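Local coordinates for 7,8-dihydro-6-hydroxymethylpterin pyrophosphokinase-dihydropteroate synthase (Plasmodium falciparum, PDB 6JWS), which probably catalyses two successive steps of folate biosynthesis, pyrophosphorylation of 6-hydroxymethyl-7,8-dihydropterin by ATP and condensation of the product with 4-aminobenzoate to 7,8-dihydropteroate, at residues T172-P177 with S236-L241; I484-F489 with T508-I513. The protein carries 1 engineered substitution. One frame throughout, in Å; residues are numbered along the deposited sequence.

The chain begins with the HPPK part, and there contact 1 forms first: the loop that leaves strand 163-172 and enters helix 177-190 is met by the segment following helix 228-236, closing a loop of 58 intervening residues that includes strand 208-214 with the magnesium-binding Asp208 and Asp210. Contact 2 comes much later, in the pterin-binding TIM barrel, where the start of helix 486-494 meets the segment after strand 500-503 and only 18 residues lie between. The two loops follow in series, neither nesting nor crossing. Their centres are about 34 Å apart and their nearest atoms about 20 Å, so contact 1 lies in the HPPK part and contact 2 in the DHPS barrel, without touching.

Contact 1: T172-P177 with S236-L241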
ATOM      1  N   THR B 172     -20.494  -8.788 -42.159  1.00 30.36           N
ATOM      2  CA  THR B 172     -20.154  -8.185 -43.443  1.00 31.84           C
ATOM      3  C   THR B 172     -21.073  -8.679 -44.560  1.00 31.52           C
ATOM      4  O   THR B 172     -21.587  -9.796 -44.525  1.00 31.11           O
ATOM      5  CB  THR B 172     -18.657  -8.332 -43.759  1.00 31.41           C
ATOM      6  OG1 THR B 172     -18.338  -7.356 -44.747  1.00 31.73           O
ATOM      7  CG2 THR B 172     -18.253  -9.707 -44.247  1.00 32.11           C
ATOM      8  N   PHE B 173     -21.265  -7.810 -45.556  1.00 35.34           N
ATOM      9  CA  PHE B 173     -22.121  -8.103 -46.703  1.00 36.84           C
ATOM     10  C   PHE B 173     -21.251  -8.522 -47.889  1.00 38.96           C
ATOM     11  O   PHE B 173     -21.763  -8.961 -48.921  1.00 41.42           O
ATOM     12  CB  PHE B 173     -23.027  -6.907 -47.038  1.00 29.33           C
ATOM     13  CG  PHE B 173     -22.370  -5.557 -46.899  1.00 28.75           C
ATOM     14  CD1 PHE B 173     -21.299  -5.196 -47.709  1.00 28.69           C
ATOM     15  CD2 PHE B 173     -22.798  -4.651 -45.933  1.00 26.49           C
ATOM     16  CE1 PHE B 173     -20.679  -3.962 -47.566  1.00 28.08           C
ATOM     17  CE2 PHE B 173     -22.180  -3.413 -45.792  1.00 25.33           C
ATOM     18  CZ  PHE B 173     -21.126  -3.063 -46.614  1.00 26.98           C
ATOM     19  N   VAL B 174     -19.929  -8.367 -47.727  1.00 38.46           N
ATOM     20  CA  VAL B 174     -18.965  -8.763 -48.738  1.00 37.32           C
ATOM     21  C   VAL B 174     -18.995 -10.283 -48.862  1.00 37.38           C
ATOM     22  O   VAL B 174     -19.203 -10.976 -47.870  1.00 38.28           O
ATOM     23  CB  VAL B 174     -17.569  -8.200 -48.426  1.00 36.32           C
ATOM     24  CG1 VAL B 174     -16.521  -8.720 -49.393  1.00 37.20           C
ATOM     25  CG2 VAL B 174     -17.589  -6.681 -48.451  1.00 36.40           C
ATOM     26  N   ASN B 175     -18.834 -10.787 -50.094  1.00 38.79           N
ATOM     27  CA  ASN B 175     -19.102 -12.186 -50.394  1.00 39.86           C
ATOM     28  C   ASN B 175     -17.962 -13.109 -49.970  1.00 37.88           C
ATOM     29  O   ASN B 175     -18.208 -14.286 -49.703  1.00 36.78           O
ATOM     30  CB  ASN B 175     -19.441 -12.419 -51.867  1.00 45.18           C
ATOM     31  CG  ASN B 175     -20.761 -11.802 -52.277  1.00 49.84           C
ATOM     32  OD1 ASN B 175     -21.742 -11.832 -51.533  1.00 51.06           O
ATOM     33  ND2 ASN B 175     -20.791 -11.240 -53.472  1.00 52.18           N
ATOM     34  N   ASP B 176     -16.724 -12.590 -49.931  1.00 37.59           N
ATOM     35  CA  ASP B 176     -15.570 -13.452 -49.723  1.00 35.07           C
ATOM     36  C   ASP B 176     -14.390 -12.646 -49.189  1.00 34.22           C
ATOM     37  O   ASP B 176     -14.347 -11.422 -49.343  1.00 32.65           O
ATOM     38  CB  ASP B 176     -15.158 -14.136 -51.031  1.00 37.76           C
ATOM     39  CG  ASP B 176     -14.675 -13.128 -52.057  1.00 39.68           C
ATOM     40  OD1 ASP B 176     -15.540 -12.517 -52.723  1.00 40.75           O
ATOM     41  OD2 ASP B 176     -13.446 -12.893 -52.122  1.00 39.32           O
ATOM     42  N   PRO B 177     -13.383 -13.323 -48.577  1.00 35.80           N
ATOM     43  CA  PRO B 177     -12.196 -12.647 -48.055  1.00 34.46           C
ATOM     44  C   PRO B 177     -11.340 -11.957 -49.110  1.00 36.16           C
ATOM     45  O   PRO B 177     -10.638 -10.983 -48.809  1.00 35.83           O
ATOM     46  CB  PRO B 177     -11.407 -13.741 -47.307  1.00 34.53           C
ATOM     47  CG  PRO B 177     -11.975 -15.064 -47.796  1.00 33.38           C
ATOM     48  CD  PRO B 177     -13.383 -14.768 -48.269  1.00 35.51           C
ATOM     49  N   SER B 236     -16.850  -1.646 -57.067  1.00 54.20           N
ATOM     50  CA  SER B 236     -18.064  -1.017 -57.576  1.00 51.31           C
ATOM     51  C   SER B 236     -19.300  -1.728 -57.042  1.00 49.04           C
ATOM     52  O   SER B 236     -20.385  -1.155 -57.009  1.00 54.26           O
ATOM     53  CB  SER B 236     -18.088  -0.982 -59.086  1.00 54.50           C
ATOM     54  OG  SER B 236     -17.297   0.088 -59.578  1.00 57.61           O
ATOM     55  N   LYS B 237     -19.115  -2.987 -56.640  1.00 45.68           N
ATOM     56  CA  LYS B 237     -20.193  -3.798 -56.109  1.00 44.11           C
ATOM     57  C   LYS B 237     -20.569  -3.297 -54.714  1.00 44.89           C
ATOM     58  O   LYS B 237     -21.654  -3.613 -54.231  1.00 48.63           O
ATOM     59  CB  LYS B 237     -19.758  -5.266 -56.094  1.00 44.41           C
ATOM     60  CG  LYS B 237     -20.733  -6.243 -55.454  1.00 45.29           C
ATOM     61  CD  LYS B 237     -20.337  -7.691 -55.670  1.00 48.07           C
ATOM     62  CE  LYS B 237     -21.036  -8.650 -54.728  1.00 50.68           C
ATOM     63  NZ  LYS B 237     -22.515  -8.584 -54.808  1.00 54.06           N
ATOM     64  N   TYR B 238     -19.680  -2.514 -54.080  1.00 40.84           N
ATOM     65  CA  TYR B 238     -19.865  -2.144 -52.684  1.00 40.05           C
ATOM     66  C   TYR B 238     -19.793  -0.632 -52.481  1.00 41.44           C
ATOM     67  O   TYR B 238     -20.399  -0.120 -51.542  1.00 39.73           O
ATOM     68  CB  TYR B 238     -18.866  -2.864 -51.772  1.00 35.62           C
ATOM     69  CG  TYR B 238     -18.913  -4.366 -51.847  1.00 32.83           C
ATOM     70  CD1 TYR B 238     -20.017  -5.069 -51.390  1.00 33.80           C
ATOM     71  CD2 TYR B 238     -17.848  -5.088 -52.363  1.00 31.88           C
ATOM     72  CE1 TYR B 238     -20.077  -6.452 -51.462  1.00 32.34           C
ATOM     73  CE2 TYR B 238     -17.893  -6.471 -52.442  1.00 31.45           C
ATOM     74  CZ  TYR B 238     -19.009  -7.156 -51.990  1.00 31.36           C
ATOM     75  OH  TYR B 238     -19.057  -8.522 -52.057  1.00 33.66           O
ATOM     76  N   ILE B 239     -19.052   0.072 -53.348  1.00 42.75           N
ATOM     77  CA  ILE B 239     -18.898   1.513 -53.206  1.00 47.89           C
ATOM     78  C   ILE B 239     -19.392   2.210 -54.478  1.00 52.78           C
ATOM     79  O   ILE B 239     -19.180   1.708 -55.584  1.00 58.68           O
ATOM     80  CB  ILE B 239     -17.439   1.870 -52.833  1.00 48.50           C
ATOM     81  CG1 ILE B 239     -16.947   1.082 -51.610  1.00 48.01           C
ATOM     82  CG2 ILE B 239     -17.259   3.373 -52.641  1.00 44.50           C
ATOM     83  CD1 ILE B 239     -15.468   1.228 -51.320  1.00 47.12           C
ATOM     84  N   HIS B 240     -20.082   3.349 -54.306  1.00 49.66           N
ATOM     85  CA  HIS B 240     -20.439   4.249 -55.395  1.00 53.29           C
ATOM     86  C   HIS B 240     -19.208   5.063 -55.776  1.00 57.42           C
ATOM     87  O   HIS B 240     -18.957   6.114 -55.186  1.00 58.40           O
ATOM     88  CB  HIS B 240     -21.552   5.232 -54.979  1.00 51.89           C
ATOM     89  CG  HIS B 240     -22.932   4.663 -54.940  1.00 53.23           C
ATOM     90  ND1 HIS B 240     -23.616   4.455 -53.752  1.00 53.14           N
ATOM     91  CD2 HIS B 240     -23.770   4.277 -55.931  1.00 55.60           C
ATOM     92  CE1 HIS B 240     -24.806   3.945 -54.012  1.00 56.47           C
ATOM     93  NE2 HIS B 240     -24.928   3.829 -55.347  1.00 56.62           N
ATOM     94  N   LEU B 241     -18.449   4.581 -56.767  1.00 64.72           N
ATOM     95  CA  LEU B 241     -17.157   5.175 -57.084  1.00 75.48           C
ATOM     96  C   LEU B 241     -17.311   6.426 -57.951  1.00 84.14           C
ATOM     97  O   LEU B 241     -18.169   6.482 -58.833  1.00 86.33           O
ATOM     98  CB  LEU B 241     -16.269   4.128 -57.760  1.00 71.29           C
ATOM     99  CG  LEU B 241     -15.787   3.010 -56.839  1.00 70.72           C
ATOM    100  CD1 LEU B 241     -15.473   1.752 -57.633  1.00 72.54           C
ATOM    101  CD2 LEU B 241     -14.581   3.459 -56.029  1.00 67.76           C
TER
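The phenolic OH of Tyr238 accepts a hydrogen bond from the backbone N of Asn175 (3.0 Å between OH and N), bent to 144° at the hydrogen. The bond joins two loops of the HPPK fold, one linking strand 163-172 to helix 177-190 and the other following helix 228-236. Tyr238 carries the contact because its ring reaches across to residues 173-175 of the first loop. Val174 lies against one ring face, its CG2 3.8 Å from the centroid and 11° off the normal, a CH-pi contact; Val174 CG1, anti to the backbone N (chi1 174°), reaches Tyr238 OH at 3.7 Å. The opposite face is occupied by CG of the preceding Lys237, so the ring is sandwiched between aliphatic groups and its tilt is fixed from both sides. The Phe173 and Tyr238 side chains run past one another in opposite senses, Phe173 CD1 touching Tyr238 CD1 at 3.9 Å; the Phe173 ring also stacks on Tyr97, and the nearest atom of its side chain is about 6 Å from the bound calcium ion. The polar ends of Lys237 and Asn175 are held by the N-terminal segment, Lys237 NZ by the carbonyl of Ser10 and Asn175 ND2 by that of Ile8. Just beyond, Asp176 serves as N-cap of helix 177-190, its OD2 accepting from the backbone N of Ser179.

Contact 2: I484-F489 with T508-I513; sequences INYNVF and TNNPEI
The carbonyl oxygen of Ile484 is gripped twice. Asn509 ND2 donates to Ile484 O at 2.9 Å, coming from above the carbonyl plane, 47° out of it, while the oxygen lies close to the plane of the asparagine amide. A water donates to the same oxygen and accepts from Asn510 N, 3.0 Å from the water, which bridges the two segments a second time. Within each segment, asparagines shape the backbone: Asn485 is the N-cap of helix 486-494, its OD1 accepting from Val488 N in the carbonyl plane on a lone pair, and Asn510 OD1 closes an Asx turn by accepting from Glu512 N.

Van der Waals contacts supply the rest. Ile484 crosses Asn509 at about a right angle, its CD1 3.8 Å from Asn509 CG. Asn510 ND2 lies against Tyr486 CB at 3.4 Å, its amide 26° from the plane of the tyrosine ring. That ring offers its edge to the backbone of 512-513, with Tyr486 CE2 3.7 Å from Glu512 O. The apolar part lies deeper: with both torsions of Ile513 extended, its CD1 reaches 3.8 Å from Phe489 CB.

These contacts join the N-terminal turn of helix 486-494 to the segment that follows strand 500-503, the next strand of the TIM barrel: Ile513 and Phe489 both rest on Leu501 of that strand, and Phe489 also reaches Ile481 of strand 478-482, while Val488 faces helix 448-464.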
ATOM      1  N   ILE B 484     -28.502  10.376 -17.405  1.00 12.04           N
ATOM      2  CA  ILE B 484     -29.079   9.165 -17.972  1.00 12.67           C
ATOM      3  C   ILE B 484     -30.000   9.570 -19.122  1.00 14.04           C
ATOM      4  O   ILE B 484     -30.713   8.725 -19.699  1.00 14.72           O
ATOM      5  CB  ILE B 484     -29.866   8.376 -16.908  1.00 12.41           C
ATOM      6  CG1 ILE B 484     -31.072   9.172 -16.387  1.00 12.13           C
ATOM      7  CG2 ILE B 484     -28.946   7.921 -15.776  1.00 12.78           C
ATOM      8  CD1 ILE B 484     -31.892   8.435 -15.338  1.00 11.46           C
ATOM      9  N   ASN B 485     -29.968  10.865 -19.455  1.00 13.65           N
ATOM     10  CA  ASN B 485     -31.013  11.424 -20.295  1.00 15.22           C
ATOM     11  C   ASN B 485     -30.521  11.631 -21.723  1.00 14.57           C
ATOM     12  O   ASN B 485     -29.633  12.434 -21.990  1.00 14.15           O
ATOM     13  CB  ASN B 485     -31.688  12.644 -19.663  1.00 17.47           C
ATOM     14  CG  ASN B 485     -32.873  13.104 -20.478  1.00 21.21           C
ATOM     15  OD1 ASN B 485     -32.715  13.859 -21.442  1.00 25.67           O
ATOM     16  ND2 ASN B 485     -34.058  12.620 -20.129  1.00 23.03           N
ATOM     17  N   TYR B 486     -31.138  10.888 -22.638  1.00 15.32           N
ATOM     18  CA  TYR B 486     -30.869  10.983 -24.060  1.00 16.24           C
ATOM     19  C   TYR B 486     -30.850  12.433 -24.563  1.00 17.32           C
ATOM     20  O   TYR B 486     -29.880  12.846 -25.203  1.00 17.89           O
ATOM     21  CB  TYR B 486     -31.909  10.157 -24.812  1.00 16.32           C
ATOM     22  CG  TYR B 486     -31.702  10.169 -26.301  1.00 17.27           C
ATOM     23  CD1 TYR B 486     -32.210  11.195 -27.089  1.00 18.30           C
ATOM     24  CD2 TYR B 486     -31.015   9.144 -26.920  1.00 17.67           C
ATOM     25  CE1 TYR B 486     -32.029  11.210 -28.459  1.00 19.45           C
ATOM     26  CE2 TYR B 486     -30.832   9.132 -28.294  1.00 19.62           C
ATOM     27  CZ  TYR B 486     -31.326  10.179 -29.059  1.00 21.37           C
ATOM     28  OH  TYR B 486     -31.148  10.169 -30.413  1.00 24.55           O
ATOM     29  N   ASN B 487     -31.918  13.202 -24.296  1.00 17.33           N
ATOM     30  CA  ASN B 487     -32.042  14.541 -24.865  1.00 18.02           C
ATOM     31  C   ASN B 487     -30.920  15.452 -24.376  1.00 17.18           C
ATOM     32  O   ASN B 487     -30.351  16.209 -25.161  1.00 17.51           O
ATOM     33  CB  ASN B 487     -33.437  15.146 -24.663  1.00 19.18           C
ATOM     34  CG  ASN B 487     -34.419  14.591 -25.676  1.00 22.17           C
ATOM     35  OD1 ASN B 487     -34.025  14.164 -26.755  1.00 24.11           O
ATOM     36  ND2 ASN B 487     -35.696  14.551 -25.341  1.00 25.84           N
ATOM     37  N   VAL B 488     -30.585  15.352 -23.087  1.00 15.86           N
ATOM     38  CA  VAL B 488     -29.516  16.154 -22.517  1.00 15.88           C
ATOM     39  C   VAL B 488     -28.201  15.766 -23.187  1.00 16.01           C
ATOM     40  O   VAL B 488     -27.503  16.624 -23.730  1.00 15.71           O
ATOM     41  CB  VAL B 488     -29.472  16.022 -20.978  1.00 16.78           C
ATOM     42  CG1 VAL B 488     -28.165  16.550 -20.385  1.00 17.04           C
ATOM     43  CG2 VAL B 488     -30.674  16.708 -20.327  1.00 16.08           C
ATOM     44  N   PHE B 489     -27.895  14.461 -23.211  1.00 15.18           N
ATOM     45  CA  PHE B 489     -26.642  14.028 -23.800  1.00 14.96           C
ATOM     46  C   PHE B 489     -26.549  14.453 -25.265  1.00 16.29           C
ATOM     47  O   PHE B 489     -25.476  14.867 -25.696  1.00 16.45           O
ATOM     48  CB  PHE B 489     -26.375  12.524 -23.645  1.00 13.94           C
ATOM     49  CG  PHE B 489     -24.948  12.136 -24.006  1.00 13.67           C
ATOM     50  CD1 PHE B 489     -23.871  12.615 -23.274  1.00 12.61           C
ATOM     51  CD2 PHE B 489     -24.676  11.293 -25.076  1.00 13.05           C
ATOM     52  CE1 PHE B 489     -22.566  12.267 -23.602  1.00 13.08           C
ATOM     53  CE2 PHE B 489     -23.373  10.915 -25.376  1.00 13.09           C
ATOM     54  CZ  PHE B 489     -22.316  11.420 -24.656  1.00 12.71           C
ATOM     55  N   THR B 508     -29.243   1.649 -18.957  1.00 12.16           N
ATOM     56  CA  THR B 508     -30.479   0.890 -18.969  1.00 12.23           C
ATOM     57  C   THR B 508     -31.698   1.810 -18.931  1.00 13.23           C
ATOM     58  O   THR B 508     -32.784   1.336 -19.248  1.00 14.44           O
ATOM     59  CB  THR B 508     -30.583  -0.127 -17.819  1.00 12.28           C
ATOM     60  OG1 THR B 508     -30.530   0.576 -16.577  1.00 12.44           O
ATOM     61  CG2 THR B 508     -29.519  -1.206 -17.859  1.00 12.16           C
ATOM     62  N   ASN B 509     -31.559   3.071 -18.472  1.00 13.51           N
ATOM     63  CA  ASN B 509     -32.690   3.997 -18.468  1.00 14.49           C
ATOM     64  C   ASN B 509     -33.161   4.219 -19.907  1.00 14.90           C
ATOM     65  O   ASN B 509     -34.354   4.248 -20.169  1.00 15.39           O
ATOM     66  CB  ASN B 509     -32.417   5.370 -17.838  1.00 13.79           C
ATOM     67  CG  ASN B 509     -33.505   6.399 -18.154  1.00 14.87           C
ATOM     68  OD1 ASN B 509     -34.641   6.283 -17.701  1.00 15.58           O
ATOM     69  ND2 ASN B 509     -33.180   7.444 -18.903  1.00 14.21           N
ATOM     70  N   ASN B 510     -32.210   4.397 -20.824  1.00 14.83           N
ATOM     71  CA  ASN B 510     -32.543   4.631 -22.215  1.00 15.28           C
ATOM     72  C   ASN B 510     -31.407   4.103 -23.084  1.00 15.19           C
ATOM     73  O   ASN B 510     -30.486   4.856 -23.403  1.00 15.35           O
ATOM     74  CB  ASN B 510     -32.815   6.114 -22.508  1.00 14.92           C
ATOM     75  CG  ASN B 510     -33.350   6.286 -23.916  1.00 15.44           C
ATOM     76  OD1 ASN B 510     -33.261   5.353 -24.713  1.00 13.84           O
ATOM     77  ND2 ASN B 510     -33.915   7.453 -24.229  1.00 16.53           N
ATOM     78  N   PRO B 511     -31.426   2.804 -23.473  1.00 16.00           N
ATOM     79  CA  PRO B 511     -30.330   2.203 -24.239  1.00 15.75           C
ATOM     80  C   PRO B 511     -29.989   2.936 -25.534  1.00 17.15           C
ATOM     81  O   PRO B 511     -28.850   2.842 -25.988  1.00 16.79           O
ATOM     82  CB  PRO B 511     -30.773   0.757 -24.481  1.00 15.55           C
ATOM     83  CG  PRO B 511     -31.732   0.499 -23.335  1.00 15.79           C
ATOM     84  CD  PRO B 511     -32.460   1.812 -23.121  1.00 15.82           C
ATOM     85  N   GLU B 512     -30.925   3.763 -26.044  1.00 16.82           N
ATOM     86  CA  GLU B 512     -30.696   4.514 -27.274  1.00 17.60           C
ATOM     87  C   GLU B 512     -29.566   5.532 -27.099  1.00 17.22           C
ATOM     88  O   GLU B 512     -28.948   5.941 -28.081  1.00 16.27           O
ATOM     89  CB  GLU B 512     -31.973   5.179 -27.816  1.00 20.50           C
ATOM     90  CG  GLU B 512     -33.198   4.256 -27.872  1.00 23.42           C
ATOM     91  CD  GLU B 512     -33.080   3.005 -28.741  1.00 28.87           C
ATOM     92  OE1 GLU B 512     -32.306   3.031 -29.720  1.00 29.81           O
ATOM     93  OE2 GLU B 512     -33.763   1.993 -28.444  1.00 32.95           O
ATOM     94  N   ILE B 513     -29.283   5.936 -25.851  1.00 16.39           N
ATOM     95  CA  ILE B 513     -28.221   6.903 -25.583  1.00 14.99           C
ATOM     96  C   ILE B 513     -26.896   6.390 -26.141  1.00 14.96           C
ATOM     97  O   ILE B 513     -25.992   7.185 -26.395  1.00 15.34           O
ATOM     98  CB  ILE B 513     -28.141   7.244 -24.076  1.00 14.73           C
ATOM     99  CG1 ILE B 513     -27.443   8.582 -23.819  1.00 13.68           C
ATOM    100  CG2 ILE B 513     -27.531   6.110 -23.249  1.00 14.02           C
ATOM    101  CD1 ILE B 513     -27.670   9.117 -22.423  1.00 12.56           C
TER
HETATM  102  O   HOH W   1     -29.768   5.853 -19.962  1.00 14.18           O